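Reducing end xylose-releasing exo-oligoxylanase (PDB 5YXT) probably hydrolyses xylo-oligosaccharides from the reducing end, releasing xylose, as a glycoside hydrolase of family 8. Local coordinates at residues E3-R14 with W273-R283. Sequence-based numbering, arbitrary orientation.
Sequences EHQGAYCTGTYR and WEWFAADPWQR
The carbonyl end of helix 263-276 meets the amino end of the short helix 7-10, where the N-terminal segment packs on helix 263-276. Ala7 N donates to Glu274 O (2.9 Å) and Tyr8 N to Trp275 O (2.9 Å), so the first turn of helix 7-10 donates into the carbonyls of the last turn of helix 263-276. Gly6, the N-cap residue, sits with its CA 3.2 Å from Trp275 O; a CB there would clash. From within helix 263-276, part of what is probably the (alpha/alpha)6 barrel of glycoside hydrolase family 8, Glu274 reaches Arg14, past the end of helix 7-10, with CG anti to its backbone N (chi1 165°) and a bend at chi2. Glu274 OE2 accepts from Arg14 N (2.9 Å), while Glu274 OE1 forms a salt bridge with Arg14 NH1, the guanidinium turned 83° from the carboxylate. A glutamine at Glu274 would probably leave the Arg14 charge without its mate. Nearer the N-terminus, the indole NE1 of Trp273 donates to Glu3 O, bent at hydrogen (141°), and Glu3 OE2 faces Arg283 NH2 by charge alone. Phe276 CE1 touches Tyr8 CB at 3.6 Å, and Tyr13 CE2 meets Trp275 NE1, itself bonded to Tyr373 O.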
loop_
_atom_site.group_PDB
_atom_site.type_symbol
_atom_site.label_atom_id
_atom_site.label_comp_id
_atom_site.label_asym_id
_atom_site.label_seq_id
_atom_site.Cartn_x
_atom_site.Cartn_y
_atom_site.Cartn_z
ATOM N N GLU C 3 13.343 -8.298 -13.957
ATOM C CA GLU C 3 11.957 -8.447 -13.536
ATOM C C GLU C 3 11.012 -8.540 -14.734
ATOM O O GLU C 3 9.936 -9.142 -14.633
ATOM C CB GLU C 3 11.570 -7.275 -12.633
ATOM C CG GLU C 3 10.199 -7.425 -12.028
ATOM C CD GLU C 3 9.743 -6.206 -11.268
ATOM O OE1 GLU C 3 10.106 -6.072 -10.079
ATOM O OE2 GLU C 3 9.008 -5.387 -11.859
ATOM N N HIS C 4 11.401 -7.966 -15.870
ATOM C CA HIS C 4 10.534 -7.842 -17.035
ATOM C C HIS C 4 10.961 -8.726 -18.194
ATOM O O HIS C 4 10.327 -8.690 -19.256
ATOM C CB HIS C 4 10.498 -6.376 -17.485
ATOM C CG HIS C 4 10.500 -5.406 -16.346
ATOM N ND1 HIS C 4 9.394 -5.196 -15.553
ATOM C CD2 HIS C 4 11.475 -4.605 -15.852
ATOM C CE1 HIS C 4 9.683 -4.301 -14.624
ATOM N NE2 HIS C 4 10.935 -3.920 -14.790
ATOM N N GLN C 5 12.025 -9.499 -18.029
ATOM C CA GLN C 5 12.548 -10.366 -19.070
ATOM C C GLN C 5 12.547 -11.791 -18.561
ATOM O O GLN C 5 12.878 -12.042 -17.393
ATOM C CB GLN C 5 13.982 -10.040 -19.482
ATOM C CG GLN C 5 14.410 -8.614 -19.441
ATOM C CD GLN C 5 15.919 -8.512 -19.572
ATOM O OE1 GLN C 5 16.453 -8.492 -20.676
ATOM N NE2 GLN C 5 16.610 -8.472 -18.440
ATOM N N GLY C 6 12.201 -12.715 -19.447
ATOM C CA GLY C 6 12.189 -14.114 -19.075
ATOM C C GLY C 6 13.607 -14.628 -18.987
ATOM O O GLY C 6 14.425 -14.398 -19.885
ATOM N N ALA C 7 13.907 -15.318 -17.892
ATOM C CA ALA C 7 15.219 -15.923 -17.708
ATOM C C ALA C 7 15.556 -16.927 -18.800
ATOM O O ALA C 7 16.739 -17.170 -19.068
ATOM C CB ALA C 7 15.277 -16.601 -16.338
ATOM N N TYR C 8 14.550 -17.519 -19.437
ATOM C CA TYR C 8 14.831 -18.408 -20.556
ATOM C C TYR C 8 15.621 -17.690 -21.645
ATOM O O TYR C 8 16.583 -18.236 -22.192
ATOM C CB TYR C 8 13.537 -18.957 -21.138
ATOM C CG TYR C 8 13.798 -19.636 -22.448
ATOM C CD1 TYR C 8 14.473 -20.847 -22.488
ATOM C CD2 TYR C 8 13.422 -19.041 -23.659
ATOM C CE1 TYR C 8 14.742 -21.468 -23.686
ATOM C CE2 TYR C 8 13.686 -19.660 -24.859
ATOM C CZ TYR C 8 14.350 -20.873 -24.864
ATOM O OH TYR C 8 14.619 -21.503 -26.052
ATOM N N CYS C 9 15.215 -16.467 -21.982
ATOM C CA CYS C 9 15.846 -15.755 -23.092
ATOM C C CYS C 9 17.217 -15.212 -22.727
ATOM O O CYS C 9 18.072 -15.064 -23.602
ATOM C CB CYS C 9 14.960 -14.609 -23.551
ATOM S SG CYS C 9 13.436 -15.158 -24.251
ATOM N N THR C 10 17.435 -14.873 -21.463
ATOM C CA THR C 10 18.684 -14.244 -21.052
ATOM C C THR C 10 19.673 -15.210 -20.427
ATOM O O THR C 10 20.881 -14.968 -20.489
ATOM C CB THR C 10 18.416 -13.132 -20.039
ATOM O OG1 THR C 10 17.814 -13.699 -18.864
ATOM C CG2 THR C 10 17.504 -12.060 -20.631
ATOM N N GLY C 11 19.193 -16.289 -19.818
ATOM C CA GLY C 11 20.051 -17.137 -19.023
ATOM C C GLY C 11 20.460 -16.547 -17.693
ATOM O O GLY C 11 21.362 -17.084 -17.049
ATOM N N THR C 12 19.841 -15.455 -17.265
ATOM C CA THR C 12 20.170 -14.825 -15.998
ATOM C C THR C 12 18.939 -14.782 -15.111
ATOM O O THR C 12 17.812 -14.617 -15.591
ATOM C CB THR C 12 20.720 -13.400 -16.190
ATOM O OG1 THR C 12 19.682 -12.543 -16.686
ATOM C CG2 THR C 12 21.898 -13.413 -17.174
ATOM N N TYR C 13 19.172 -14.920 -13.811
ATOM C CA TYR C 13 18.111 -15.123 -12.840
ATOM C C TYR C 13 18.192 -14.081 -11.742
ATOM O O TYR C 13 19.279 -13.726 -11.280
ATOM C CB TYR C 13 18.194 -16.533 -12.249
ATOM C CG TYR C 13 17.969 -17.580 -13.306
ATOM C CD1 TYR C 13 18.995 -17.969 -14.168
ATOM C CD2 TYR C 13 16.720 -18.149 -13.473
ATOM C CE1 TYR C 13 18.778 -18.910 -15.154
ATOM C CE2 TYR C 13 16.498 -19.089 -14.436
ATOM C CZ TYR C 13 17.521 -19.466 -15.277
ATOM O OH TYR C 13 17.258 -20.409 -16.239
ATOM N N ARG C 14 17.025 -13.602 -11.332
ATOM C CA ARG C 14 16.915 -12.675 -10.217
ATOM C C ARG C 14 17.156 -13.407 -8.901
ATOM O O ARG C 14 16.590 -14.478 -8.666
ATOM C CB ARG C 14 15.522 -12.043 -10.250
ATOM C CG ARG C 14 15.240 -10.900 -9.300
ATOM C CD ARG C 14 14.164 -9.938 -9.885
ATOM N NE ARG C 14 12.848 -10.558 -10.054
ATOM C CZ ARG C 14 12.434 -11.134 -11.175
ATOM N NH1 ARG C 14 13.240 -11.160 -12.218
ATOM N NH2 ARG C 14 11.218 -11.686 -11.262
ATOM N N TRP C 273 6.404 -16.313 -14.657
ATOM C CA TRP C 273 6.742 -14.927 -14.943
ATOM C C TRP C 273 8.252 -14.735 -14.947
ATOM O O TRP C 273 8.801 -14.096 -15.853
ATOM C CB TRP C 273 6.094 -13.964 -13.954
ATOM C CG TRP C 273 6.475 -12.561 -14.339
ATOM C CD1 TRP C 273 7.445 -11.781 -13.770
ATOM C CD2 TRP C 273 5.955 -11.812 -15.440
ATOM N NE1 TRP C 273 7.538 -10.578 -14.436
ATOM C CE2 TRP C 273 6.636 -10.574 -15.466
ATOM C CE3 TRP C 273 4.974 -12.061 -16.402
ATOM C CZ2 TRP C 273 6.361 -9.593 -16.415
ATOM C CZ3 TRP C 273 4.703 -11.079 -17.350
ATOM C CH2 TRP C 273 5.394 -9.862 -17.344
ATOM N N GLU C 274 8.947 -15.287 -13.947
ATOM C CA GLU C 274 10.398 -15.140 -13.920
ATOM C C GLU C 274 11.050 -15.805 -15.128
ATOM O O GLU C 274 11.981 -15.246 -15.712
ATOM C CB GLU C 274 10.985 -15.704 -12.618
ATOM C CG GLU C 274 12.514 -15.933 -12.637
ATOM C CD GLU C 274 13.357 -14.639 -12.643
ATOM O OE1 GLU C 274 12.824 -13.532 -12.900
ATOM O OE2 GLU C 274 14.585 -14.735 -12.399
ATOM N N TRP C 275 10.571 -16.989 -15.526
ATOM C CA TRP C 275 11.233 -17.728 -16.602
ATOM C C TRP C 275 10.883 -17.197 -17.982
ATOM O O TRP C 275 11.724 -17.255 -18.887
ATOM C CB TRP C 275 10.867 -19.215 -16.568
ATOM C CG TRP C 275 11.642 -20.036 -15.575
ATOM C CD1 TRP C 275 12.511 -19.580 -14.628
ATOM C CD2 TRP C 275 11.592 -21.454 -15.430
ATOM N NE1 TRP C 275 13.006 -20.633 -13.901
ATOM C CE2 TRP C 275 12.450 -21.795 -14.373
ATOM C CE3 TRP C 275 10.890 -22.470 -16.087
ATOM C CZ2 TRP C 275 12.636 -23.114 -13.963
ATOM C CZ3 TRP C 275 11.076 -23.777 -15.683
ATOM C CH2 TRP C 275 11.942 -24.090 -14.636
ATOM N N PHE C 276 9.662 -16.706 -18.176
ATOM C CA PHE C 276 9.197 -16.365 -19.513
ATOM C C PHE C 276 8.560 -14.995 -19.628
ATOM O O PHE C 276 8.482 -14.482 -20.748
ATOM C CB PHE C 276 8.216 -17.435 -20.024
ATOM C CG PHE C 276 8.903 -18.718 -20.378
ATOM C CD1 PHE C 276 9.554 -18.852 -21.599
ATOM C CD2 PHE C 276 8.970 -19.751 -19.473
ATOM C CE1 PHE C 276 10.225 -20.011 -21.922
ATOM C CE2 PHE C 276 9.636 -20.924 -19.790
ATOM C CZ PHE C 276 10.263 -21.051 -21.008
ATOM N N ALA C 277 8.117 -14.388 -18.528
ATOM C CA ALA C 277 7.555 -13.036 -18.520
ATOM C C ALA C 277 6.563 -12.851 -19.667
ATOM O O ALA C 277 6.580 -11.850 -20.387
ATOM C CB ALA C 277 8.668 -11.983 -18.555
ATOM N N ALA C 278 5.679 -13.838 -19.819
ATOM C CA ALA C 278 4.862 -13.996 -21.018
ATOM C C ALA C 278 3.470 -13.396 -20.908
ATOM O O ALA C 278 2.894 -13.010 -21.927
ATOM C CB ALA C 278 4.706 -15.480 -21.364
ATOM N N ASP C 279 2.891 -13.339 -19.716
ATOM C CA ASP C 279 1.500 -12.923 -19.554
ATOM C C ASP C 279 1.428 -11.939 -18.402
ATOM O O ASP C 279 1.504 -12.344 -17.229
ATOM C CB ASP C 279 0.591 -14.122 -19.312
ATOM C CG ASP C 279 -0.873 -13.736 -19.204
ATOM O OD1 ASP C 279 -1.210 -12.543 -19.386
ATOM O OD2 ASP C 279 -1.692 -14.637 -18.946
ATOM N N PRO C 280 1.285 -10.648 -18.691
ATOM C CA PRO C 280 1.242 -9.642 -17.613
ATOM C C PRO C 280 0.080 -9.832 -16.648
ATOM O O PRO C 280 0.154 -9.365 -15.507
ATOM C CB PRO C 280 1.125 -8.313 -18.374
ATOM C CG PRO C 280 1.516 -8.626 -19.796
ATOM C CD PRO C 280 1.158 -10.054 -20.032
ATOM N N TRP C 281 -0.975 -10.530 -17.063
ATOM C CA TRP C 281 -2.067 -10.843 -16.151
ATOM C C TRP C 281 -1.571 -11.558 -14.905
ATOM O O TRP C 281 -2.137 -11.375 -13.823
ATOM C CB TRP C 281 -3.109 -11.698 -16.869
ATOM C CG TRP C 281 -4.172 -12.233 -15.968
ATOM C CD1 TRP C 281 -5.367 -11.642 -15.664
ATOM C CD2 TRP C 281 -4.148 -13.476 -15.260
ATOM N NE1 TRP C 281 -6.077 -12.433 -14.795
ATOM C CE2 TRP C 281 -5.353 -13.568 -14.535
ATOM C CE3 TRP C 281 -3.216 -14.512 -15.156
ATOM C CZ2 TRP C 281 -5.663 -14.664 -13.727
ATOM C CZ3 TRP C 281 -3.523 -15.607 -14.349
ATOM C CH2 TRP C 281 -4.737 -15.667 -13.642
ATOM N N GLN C 282 -0.518 -12.371 -15.036
ATOM C CA GLN C 282 0.011 -13.092 -13.881
ATOM C C GLN C 282 0.386 -12.146 -12.741
ATOM O O GLN C 282 0.169 -12.470 -11.569
ATOM C CB GLN C 282 1.213 -13.945 -14.301
ATOM C CG GLN C 282 0.840 -14.986 -15.352
ATOM C CD GLN C 282 2.016 -15.804 -15.823
ATOM O OE1 GLN C 282 3.173 -15.414 -15.654
ATOM N NE2 GLN C 282 1.727 -16.954 -16.424
ATOM N N ARG C 283 0.952 -10.976 -13.058
ATOM C CA ARG C 283 1.287 -10.022 -11.997
ATOM C C ARG C 283 0.038 -9.515 -11.291
ATOM O O ARG C 283 0.030 -9.369 -10.063
ATOM C CB ARG C 283 2.112 -8.864 -12.572
ATOM C CG ARG C 283 3.091 -9.375 -13.604
ATOM C CD ARG C 283 4.169 -8.372 -14.028
ATOM N NE ARG C 283 4.743 -7.625 -12.920
ATOM C CZ ARG C 283 5.783 -8.049 -12.236
ATOM N NH1 ARG C 283 6.283 -9.203 -12.585
ATOM N NH2 ARG C 283 6.317 -7.339 -11.250
HETATM O O HOH W 1 10.586 -11.929 -15.111
HETATM O O HOH W 2 8.053 -9.201 -20.892
HETATM O O HOH W 3 15.239 -13.541 -14.899
HETATM O O HOH W 4 15.107 -16.044 -10.215
#